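Local coordinates for protein L-lactate dehydrogenase (Trichomonas vaginalis, PDB 4UUL) that probably uses NADH to reduce a 2-oxo acid, pyruvate or oxaloacetate, to the corresponding L-2-hydroxy acid, at residues S155-D158 with Q159-Y163; K312-F315 with T316-D319. The protein carries 1 engineered substitution. One frame throughout, in Å; residues are numbered along the deposited sequence.

Both contacts lie within the alpha/beta C-terminal domain, each on a single helix where side chains three or four residues apart meet, and their centres are 19 Å apart. Contact 1 is the buried one. It forms the first turns of helix 156-170, packed among helices and strands; Asp158 is hydrogen-bonded to the predicted active-site residue His186, and Arg161 reaches the second subunit. Contact 2, on helix 307-337, is only partly buried: one side packs against strands 191-193 and 284-291, while Phe315 and Lys318 lie on the exposed side. In both, a water joins two residues, but in contact 1 it links opposite charges and in contact 2 a carboxylate to a backbone carbonyl.

Contact 1 of 2, residues S155-D158 with Q159-Y163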
loop_
_atom_site.group_PDB
_atom_site.type_symbol
_atom_site.label_atom_id
_atom_site.label_comp_id
_atom_site.label_asym_id
_atom_site.label_seq_id
_atom_site.Cartn_x
_atom_site.Cartn_y
_atom_site.Cartn_z
ATOM N N SER B 155 8.088 17.355 1.649
ATOM C CA SER B 155 8.923 17.350 2.854
ATOM C C SER B 155 8.249 16.556 3.997
ATOM O O SER B 155 8.875 16.371 5.034
ATOM C CB SER B 155 9.321 18.774 3.250
ATOM O OG SER B 155 8.190 19.527 3.394
ATOM N N MET B 156 7.082 15.952 3.736
ATOM C CA MET B 156 6.408 15.245 4.842
ATOM C C MET B 156 7.069 13.941 5.302
ATOM O O MET B 156 6.833 13.523 6.421
ATOM C CB MET B 156 4.931 14.958 4.515
ATOM C CG MET B 156 4.031 16.131 4.870
ATOM S SD MET B 156 4.007 16.592 6.597
ATOM C CE MET B 156 3.489 15.029 7.308
ATOM N N LEU B 157 7.873 13.292 4.464
ATOM C CA LEU B 157 8.599 12.138 4.940
ATOM C C LEU B 157 9.517 12.531 6.082
ATOM O O LEU B 157 9.593 11.824 7.105
ATOM C CB LEU B 157 9.392 11.453 3.837
ATOM C CG LEU B 157 10.253 10.255 4.194
ATOM C CD1 LEU B 157 9.443 9.156 4.914
ATOM C CD2 LEU B 157 10.962 9.729 2.990
ATOM N N ASP B 158 10.241 13.623 5.907
ATOM C CA ASP B 158 11.137 14.068 6.955
ATOM C C ASP B 158 10.395 14.524 8.207
ATOM O O ASP B 158 10.825 14.251 9.338
ATOM C CB ASP B 158 12.000 15.196 6.430
ATOM C CG ASP B 158 12.591 14.848 5.114
ATOM O OD1 ASP B 158 11.910 15.008 4.031
ATOM O OD2 ASP B 158 13.760 14.428 5.184
ATOM N N GLN B 159 9.250 15.173 8.012
ATOM C CA GLN B 159 8.437 15.540 9.153
ATOM C C GLN B 159 7.976 14.304 9.926
ATOM O O GLN B 159 8.055 14.264 11.150
ATOM C CB GLN B 159 7.226 16.397 8.739
ATOM C CG GLN B 159 6.363 16.717 9.929
ATOM C CD GLN B 159 5.254 17.705 9.649
ATOM O OE1 GLN B 159 5.535 18.784 9.133
ATOM N NE2 GLN B 159 4.047 17.424 10.082
ATOM N N ASN B 160 7.474 13.303 9.222
ATOM C CA ASN B 160 7.002 12.076 9.847
ATOM C C ASN B 160 8.137 11.388 10.590
ATOM O O ASN B 160 7.932 10.907 11.722
ATOM C CB ASN B 160 6.307 11.155 8.838
ATOM C CG ASN B 160 4.956 11.678 8.437
ATOM O OD1 ASN B 160 4.304 12.414 9.180
ATOM N ND2 ASN B 160 4.497 11.257 7.285
ATOM N N ARG B 161 9.314 11.321 9.976
ATOM C CA ARG B 161 10.468 10.757 10.646
ATOM C C ARG B 161 10.743 11.482 11.948
ATOM O O ARG B 161 11.074 10.868 12.978
ATOM C CB ARG B 161 11.720 10.803 9.790
ATOM C CG ARG B 161 11.726 9.804 8.691
ATOM C CD ARG B 161 12.841 10.018 7.731
ATOM N NE ARG B 161 12.956 8.950 6.757
ATOM C CZ ARG B 161 13.588 9.043 5.610
ATOM N NH1 ARG B 161 14.109 10.231 5.231
ATOM N NH2 ARG B 161 13.621 7.983 4.849
ATOM N N ALA B 162 10.696 12.813 11.891
ATOM C CA ALA B 162 11.011 13.617 13.063
ATOM C C ALA B 162 10.000 13.434 14.171
ATOM O O ALA B 162 10.365 13.327 15.350
ATOM C CB ALA B 162 11.097 15.085 12.668
ATOM N N TYR B 163 8.720 13.332 13.806
ATOM C CA TYR B 163 7.710 13.089 14.830
ATOM C C TYR B 163 7.911 11.760 15.547
ATOM O O TYR B 163 7.811 11.702 16.774
ATOM C CB TYR B 163 6.285 13.136 14.236
ATOM C CG TYR B 163 5.610 14.493 14.343
ATOM C CD1 TYR B 163 4.855 14.842 15.451
ATOM C CD2 TYR B 163 5.729 15.442 13.326
ATOM C CE1 TYR B 163 4.255 16.084 15.538
ATOM C CE2 TYR B 163 5.131 16.686 13.388
ATOM C CZ TYR B 163 4.377 16.995 14.513
ATOM O OH TYR B 163 3.769 18.222 14.624
HETATM O O HOH W 1 14.571 12.588 6.817
#
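Asp158 and Arg161 are joined through a water that donates to Asp158 OD2 at 2.6 Å and accepts from Arg161 NH1 at 2.9 Å, lying in the plane of the guanidinium at its edge. Asp158 OD2 and Arg161 NH1 are themselves 4.2 Å apart, beyond a salt bridge, so the water carries the link. The other carboxylate oxygen, OD1, is hydrogen-bonded to NE2 of His186, the predicted proton acceptor. An aspartate suits this place, since its short side chain brings one oxygen to the histidine and turns the other to the water; the pairing matches the Asp-His couple of the lactate/malate dehydrogenase active site. Here the chain has just left strand 151-153, the edge of the Rossmann sheet, and enters helix 156-170. Leu157 sets CD2 over one face of the Arg161 guanidinium, 3.7 Å from Arg161 NH2 and offset toward the rim. CG of Leu157 is trans to N (chi1 178°), which swings the branched end across the arginine. Arg161 runs extended from CG to NE, and its length lets NE form a salt bridge with Asp58 of the second subunit. On another side of the helix Met156, bent at chi2 and chi3, runs beside Gln159, with Met156 SD 3.5 Å from Gln159 CD. Met156 CE approaches Asn160 OD1 at 3.3 Å. The flexible thioether lies along one amide and touches the other with its methyl; their polar ends are held by Ser266 and Val264 for Gln159 and by Gln250 for Asn160. The first backbone bond, Gln159 N to Ser155 O, measures 3.2 Å. The next, Asn160 N to Met156 O, is shorter at 2.9 Å.

Contact 2 of 2, residues K312-F315 with T316-D319; sequences KLDF and TEKD
Thr316 packs its methyl CG2 onto the preceding turn, 3.4 Å from Leu313 O and 3.5 Å from Lys312 O, and this is the dense, buried side of the contact. Its first torsion (chi1 -166°) turns OG1 trans to N and away from that turn, toward Ser189 OG and the backbone N of Asn185, to both of which it is hydrogen-bonded. A threonine suits the spot because the methyl can lie on the carbonyls of the turn before while the hydroxyl serves polar neighbours. Three residues on, Asp319 OD2 reaches the same two residues, with hydrogen bonds to Ser189 OG and Asn185 ND2. Leu313 supplies the greasy part of the same side, lying with Thr316 on Phe285 of strand 284-291.

The Asp314 side is looser and wet. Asp314 O is gripped twice, by Lys318 N at 3.0 Å and by a water 2.8 Å away, which also donates to Glu317 OE1 at 2.7 Å. Asp314 OD1 stands 4.3 Å from Glu317 OE1, a like-charge approach probably eased by the salt bridge of OD1 with Arg310 and by the hydrogen bond of Glu317 OE2 with Lys280 N. Phe315 and Lys318 are exposed. The lysine stays extended through chi3 before bending at chi4, carrying its ammonium away from the preceding turn, whereas the phenylalanine touches Ser189. The side chain of Asp319 lies about 8 Å from that of His186, the predicted proton acceptor. With Leu313 and Thr316 facing the sheet and Asp314 and Lys318 toward the open side, the arrangement is broadly amphipathic, as suits the long C-terminal helix of the lactate/malate dehydrogenase fold.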
loop_
_atom_site.group_PDB
_atom_site.type_symbol
_atom_site.label_atom_id
_atom_site.label_comp_id
_atom_site.label_asym_id
_atom_site.label_seq_id
_atom_site.Cartn_x
_atom_site.Cartn_y
_atom_site.Cartn_z
ATOM N N LYS B 312 19.863 29.062 10.492
ATOM C CA LYS B 312 19.584 27.859 9.721
ATOM C C LYS B 312 18.738 28.172 8.478
ATOM O O LYS B 312 18.986 27.637 7.418
ATOM C CB LYS B 312 18.847 26.817 10.573
ATOM C CG LYS B 312 19.613 26.206 11.695
ATOM C CD LYS B 312 20.829 25.440 11.246
ATOM C CE LYS B 312 20.442 24.110 10.685
ATOM N NZ LYS B 312 21.664 23.350 10.241
ATOM N N LEU B 313 17.723 29.003 8.656
ATOM C CA LEU B 313 16.867 29.428 7.554
ATOM C C LEU B 313 17.656 30.173 6.487
ATOM O O LEU B 313 17.490 29.954 5.304
ATOM C CB LEU B 313 15.688 30.311 8.030
ATOM C CG LEU B 313 14.628 29.616 8.869
ATOM C CD1 LEU B 313 13.599 30.627 9.343
ATOM C CD2 LEU B 313 13.932 28.515 8.095
ATOM N N ASP B 314 18.536 31.064 6.924
ATOM C CA ASP B 314 19.349 31.831 5.992
ATOM C C ASP B 314 20.278 30.919 5.211
ATOM O O ASP B 314 20.489 31.093 4.014
ATOM C CB ASP B 314 20.146 32.881 6.765
ATOM C CG ASP B 314 19.274 33.967 7.383
ATOM O OD1 ASP B 314 18.089 34.108 7.029
ATOM O OD2 ASP B 314 19.826 34.671 8.277
ATOM N N PHE B 315 20.855 29.933 5.882
ATOM C CA PHE B 315 21.804 29.046 5.217
ATOM C C PHE B 315 21.079 28.191 4.167
ATOM O O PHE B 315 21.572 27.975 3.060
ATOM C CB PHE B 315 22.474 28.140 6.249
ATOM C CG PHE B 315 23.538 27.268 5.713
ATOM C CD1 PHE B 315 24.846 27.726 5.623
ATOM C CD2 PHE B 315 23.266 25.979 5.334
ATOM C CE1 PHE B 315 25.854 26.908 5.151
ATOM C CE2 PHE B 315 24.252 25.149 4.822
ATOM C CZ PHE B 315 25.567 25.611 4.746
ATOM N N THR B 316 19.893 27.651 4.491
ATOM C CA THR B 316 19.167 26.794 3.555
ATOM C C THR B 316 18.582 27.639 2.434
ATOM O O THR B 316 18.535 27.199 1.276
ATOM C CB THR B 316 18.147 25.914 4.275
ATOM O OG1 THR B 316 17.706 24.879 3.372
ATOM C CG2 THR B 316 16.915 26.698 4.717
ATOM N N GLU B 317 18.189 28.877 2.700
ATOM C CA GLU B 317 17.786 29.796 1.643
ATOM C C GLU B 317 18.907 30.019 0.646
ATOM O O GLU B 317 18.739 29.910 -0.574
ATOM C CB GLU B 317 17.349 31.124 2.249
ATOM C CG GLU B 317 17.013 32.251 1.262
ATOM C CD GLU B 317 16.829 33.563 1.983
ATOM O OE1 GLU B 317 17.717 33.971 2.737
ATOM O OE2 GLU B 317 15.830 34.168 1.784
ATOM N N LYS B 318 20.091 30.333 1.170
ATOM C CA LYS B 318 21.265 30.545 0.315
ATOM C C LYS B 318 21.535 29.284 -0.530
ATOM O O LYS B 318 21.803 29.348 -1.732
ATOM C CB LYS B 318 22.482 30.906 1.205
ATOM C CG LYS B 318 23.748 31.143 0.424
ATOM C CD LYS B 318 24.855 31.640 1.392
ATOM C CE LYS B 318 26.206 31.898 0.751
ATOM N NZ LYS B 318 26.793 30.720 0.174
ATOM N N ASP B 319 21.442 28.109 0.097
ATOM C CA ASP B 319 21.649 26.830 -0.580
ATOM C C ASP B 319 20.664 26.663 -1.733
ATOM O O ASP B 319 21.064 26.299 -2.853
ATOM C CB ASP B 319 21.466 25.722 0.438
ATOM C CG ASP B 319 21.719 24.373 -0.064
ATOM O OD1 ASP B 319 22.624 24.187 -0.878
ATOM O OD2 ASP B 319 21.016 23.417 0.384
HETATM O O HOH W 2 20.375 33.631 2.930
#